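Local coordinates for protein inositol 2-dehydrogenase/D-chiro-inositol 3-dehydrogenase (Lactobacillus casei, PDB 4MIY) that oxidises myo-inositol and D-chiro-inositol to their keto forms, using NAD as the electron acceptor, at residues 182-187 with 238-243. Sequence-based numbering, arbitrary orientation.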
ATOM      1  N   HIS A 182      -5.647  27.287   3.802  1.00 16.11           N
ATOM      2  CA  HIS A 182      -6.712  28.033   4.400  1.00 16.68           C
ATOM      3  C   HIS A 182      -8.084  27.580   3.904  1.00 16.38           C
ATOM      4  O   HIS A 182      -9.001  27.528   4.666  1.00 15.55           O
ATOM      5  CB  HIS A 182      -6.477  29.555   4.315  1.00 18.12           C
ATOM      6  CG  HIS A 182      -6.645  30.152   2.959  1.00 16.51           C
ATOM      7  ND1 HIS A 182      -7.855  30.577   2.474  1.00 19.30           N
ATOM      8  CD2 HIS A 182      -5.736  30.470   2.015  1.00 15.18           C
ATOM      9  CE1 HIS A 182      -7.690  31.055   1.264  1.00 18.22           C
ATOM     10  NE2 HIS A 182      -6.412  31.015   0.963  1.00 17.92           N
ATOM     11  N   TRP A 183      -8.160  27.190   2.645  1.00 15.77           N
ATOM     12  CA  TRP A 183      -9.359  26.581   2.091  1.00 15.25           C
ATOM     13  C   TRP A 183      -9.642  25.214   2.685  1.00 15.19           C
ATOM     14  O   TRP A 183     -10.707  24.949   3.067  1.00 17.35           O
ATOM     15  CB  TRP A 183      -9.215  26.469   0.586  1.00 17.18           C
ATOM     16  CG  TRP A 183     -10.151  25.539  -0.128  1.00 17.23           C
ATOM     17  CD1 TRP A 183     -11.418  25.794  -0.489  1.00 19.38           C
ATOM     18  CD2 TRP A 183      -9.861  24.223  -0.618  1.00 17.99           C
ATOM     19  NE1 TRP A 183     -11.951  24.722  -1.145  1.00 21.88           N
ATOM     20  CE2 TRP A 183     -10.999  23.754  -1.252  1.00 20.34           C
ATOM     21  CE3 TRP A 183      -8.736  23.406  -0.595  1.00 18.82           C
ATOM     22  CZ2 TRP A 183     -11.051  22.513  -1.819  1.00 18.59           C
ATOM     23  CZ3 TRP A 183      -8.816  22.178  -1.150  1.00 19.27           C
ATOM     24  CH2 TRP A 183      -9.942  21.758  -1.756  1.00 19.91           C
ATOM     25  N   LEU A 184      -8.617  24.380   2.759  1.00 16.41           N
ATOM     26  CA  LEU A 184      -8.737  23.062   3.343  1.00 16.01           C
ATOM     27  C   LEU A 184      -9.322  23.080   4.723  1.00 15.87           C
ATOM     28  O   LEU A 184     -10.160  22.314   5.051  1.00 17.07           O
ATOM     29  CB  LEU A 184      -7.356  22.411   3.424  1.00 14.94           C
ATOM     30  CG  LEU A 184      -7.258  21.023   4.091  1.00 13.64           C
ATOM     31  CD1 LEU A 184      -7.956  19.948   3.315  1.00 19.20           C
ATOM     32  CD2 LEU A 184      -5.855  20.634   4.303  1.00 19.16           C
ATOM     33  N   LEU A 185      -8.784  23.976   5.533  1.00 15.24           N
ATOM     34  CA  LEU A 185      -9.076  24.077   6.934  1.00 14.74           C
ATOM     35  C   LEU A 185     -10.195  25.054   7.277  1.00 17.14           C
ATOM     36  O   LEU A 185     -10.592  25.094   8.388  1.00 19.12           O
ATOM     37  CB  LEU A 185      -7.833  24.544   7.666  1.00 18.28           C
ATOM     38  CG  LEU A 185      -6.595  23.656   7.586  1.00 13.89           C
ATOM     39  CD1 LEU A 185      -5.392  24.380   8.091  1.00 18.19           C
ATOM     40  CD2 LEU A 185      -6.837  22.425   8.385  1.00 16.90           C
ATOM     41  N   ASP A 186     -10.665  25.800   6.302  1.00 17.30           N
ATOM     42  CA  ASP A 186     -11.624  26.884   6.534  1.00 20.00           C
ATOM     43  C   ASP A 186     -11.187  27.787   7.694  1.00 19.28           C
ATOM     44  O   ASP A 186     -11.911  28.016   8.607  1.00 19.72           O
ATOM     45  CB  ASP A 186     -13.016  26.324   6.753  1.00 19.74           C
ATOM     46  CG  ASP A 186     -14.068  27.388   6.690  1.00 26.79           C
ATOM     47  OD1 ASP A 186     -13.757  28.465   6.173  1.00 31.86           O
ATOM     48  OD2 ASP A 186     -15.165  27.154   7.184  1.00 33.38           O
ATOM     49  N   ASP A 187      -9.954  28.250   7.610  1.00 17.99           N
ATOM     50  CA  ASP A 187      -9.338  29.003   8.661  1.00 20.83           C
ATOM     51  C   ASP A 187      -8.478  30.113   8.068  1.00 19.22           C
ATOM     52  O   ASP A 187      -8.387  30.235   6.892  1.00 25.55           O
ATOM     53  CB  ASP A 187      -8.555  28.072   9.568  1.00 20.23           C
ATOM     54  CG  ASP A 187      -8.358  28.616  10.971  1.00 22.09           C
ATOM     55  OD1 ASP A 187      -8.652  29.765  11.212  1.00 26.59           O
ATOM     56  OD2 ASP A 187      -7.902  27.874  11.818  1.00 22.65           O
ATOM     57  N   VAL A 238       3.207  15.573  -4.638  1.00 12.88           N
ATOM     58  CA  VAL A 238       2.472  16.361  -3.676  1.00 14.12           C
ATOM     59  C   VAL A 238       1.924  15.440  -2.574  1.00 14.38           C
ATOM     60  O   VAL A 238       1.238  14.511  -2.849  1.00 16.14           O
ATOM     61  CB  VAL A 238       1.350  17.155  -4.395  1.00 15.16           C
ATOM     62  CG1 VAL A 238       0.411  17.806  -3.448  1.00 18.42           C
ATOM     63  CG2 VAL A 238       1.940  18.191  -5.344  1.00 17.58           C
ATOM     64  N   LYS A 239       2.319  15.702  -1.345  1.00 12.83           N
ATOM     65  CA  LYS A 239       1.884  14.910  -0.209  1.00 12.65           C
ATOM     66  C   LYS A 239       1.124  15.786   0.768  1.00 14.29           C
ATOM     67  O   LYS A 239       1.419  16.926   0.908  1.00 14.28           O
ATOM     68  CB  LYS A 239       3.082  14.289   0.526  1.00 15.75           C
ATOM     69  CG  LYS A 239       4.075  13.541  -0.335  1.00 17.16           C
ATOM     70  CD  LYS A 239       5.168  12.993   0.548  1.00 18.71           C
ATOM     71  CE  LYS A 239       6.261  12.264  -0.219  1.00 20.07           C
ATOM     72  NZ  LYS A 239       7.134  11.516   0.664  1.00 25.82           N
ATOM     73  N   LEU A 240       0.154  15.212   1.442  1.00 11.82           N
ATOM     74  CA  LEU A 240      -0.699  15.938   2.344  1.00 13.60           C
ATOM     75  C   LEU A 240      -1.246  15.014   3.408  1.00 12.43           C
ATOM     76  O   LEU A 240      -1.779  14.006   3.110  1.00 13.94           O
ATOM     77  CB  LEU A 240      -1.848  16.576   1.570  1.00 13.28           C
ATOM     78  CG  LEU A 240      -2.886  17.346   2.384  1.00 14.65           C
ATOM     79  CD1 LEU A 240      -2.242  18.535   3.039  1.00 16.45           C
ATOM     80  CD2 LEU A 240      -3.953  17.781   1.484  1.00 16.07           C
ATOM     81  N   GLU A 241      -1.053  15.391   4.650  1.00 12.48           N
ATOM     82  CA  GLU A 241      -1.497  14.646   5.796  1.00 14.48           C
ATOM     83  C   GLU A 241      -2.126  15.615   6.789  1.00 14.00           C
ATOM     84  O   GLU A 241      -1.546  16.597   7.122  1.00 14.23           O
ATOM     85  CB  GLU A 241      -0.300  13.947   6.437  1.00 15.18           C
ATOM     86  CG  GLU A 241      -0.588  13.169   7.640  1.00 17.64           C
ATOM     87  CD  GLU A 241       0.675  12.649   8.321  1.00 26.80           C
ATOM     88  OE1 GLU A 241       1.753  13.098   7.993  1.00 28.10           O
ATOM     89  OE2 GLU A 241       0.564  11.783   9.171  1.00 30.07           O
ATOM     90  N   VAL A 242      -3.324  15.295   7.233  1.00 12.41           N
ATOM     91  CA  VAL A 242      -4.000  16.038   8.268  1.00 14.93           C
ATOM     92  C   VAL A 242      -4.097  15.197   9.530  1.00 13.28           C
ATOM     93  O   VAL A 242      -4.598  14.118   9.513  1.00 12.52           O
ATOM     94  CB  VAL A 242      -5.412  16.507   7.818  1.00 12.11           C
ATOM     95  CG1 VAL A 242      -6.091  17.317   8.928  1.00 14.76           C
ATOM     96  CG2 VAL A 242      -5.330  17.284   6.582  1.00 16.08           C
ATOM     97  N   ILE A 243      -3.560  15.727  10.614  1.00 12.17           N
ATOM     98  CA  ILE A 243      -3.625  15.118  11.915  1.00 13.26           C
ATOM     99  C   ILE A 243      -4.785  15.671  12.693  1.00 12.71           C
ATOM    100  O   ILE A 243      -4.784  16.810  13.024  1.00 14.23           O
ATOM    101  CB  ILE A 243      -2.383  15.471  12.726  1.00 15.06           C
ATOM    102  CG1 ILE A 243      -1.123  15.164  11.937  1.00 19.45           C
ATOM    103  CG2 ILE A 243      -2.419  14.811  14.066  1.00 16.20           C
ATOM    104  CD1 ILE A 243      -0.987  13.848  11.651  1.00 17.49           C
TER
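Leu184, in the last turn of helix 168-185, meets Leu240 and Val242 of strand 237-244 through a single methyl group, a compact example of how a helix packs on a mixed beta-sheet, here in the C-terminal alpha/beta domain of a Gfo/Idh/MocA-type oxidoreductase. Its CD2 lies 4.1 Å from Val242 CG2 and 4.4 Å from Leu240 CD1, and so touches one branch of each of two alternate strand residues whose side chains rise from the same face. The leucine's first side-chain bond points toward the strand, and with CG anti to the backbone N (chi1 177°) CD2 is brought to the strand's methyls. On Val242 the touching branch is CG2, beside its own backbone N, and the leucine and valine pass alongside one another with opposed headings. Leu136 of helix 131-141 packs against both Leu184 and Val242; on the adjoining strand 148-156, Val151 touches Leu240 and Pro148 touches Val242.

Away from this buried patch the contact thins quickly. Leu185 CD2 stays 5.2 Å from Val242 CG1, and the helix then stops in a Schellman motif: Asp187 N bonds to His182 O and, weakly, Asp186 N to Trp183 O, while exposed Asp186, with positive phi, takes the chain out of the helix. On the strand, Lys239 and Glu241 point to the other face of the sheet, where Lys239 forms salt bridges with Glu241 and Glu248 of a second subunit.

With no hydrogen bond between the two segments, the join rests on dispersion and the burial of hydrocarbon, which implies an apolar contact with no directional bond to fix its geometry.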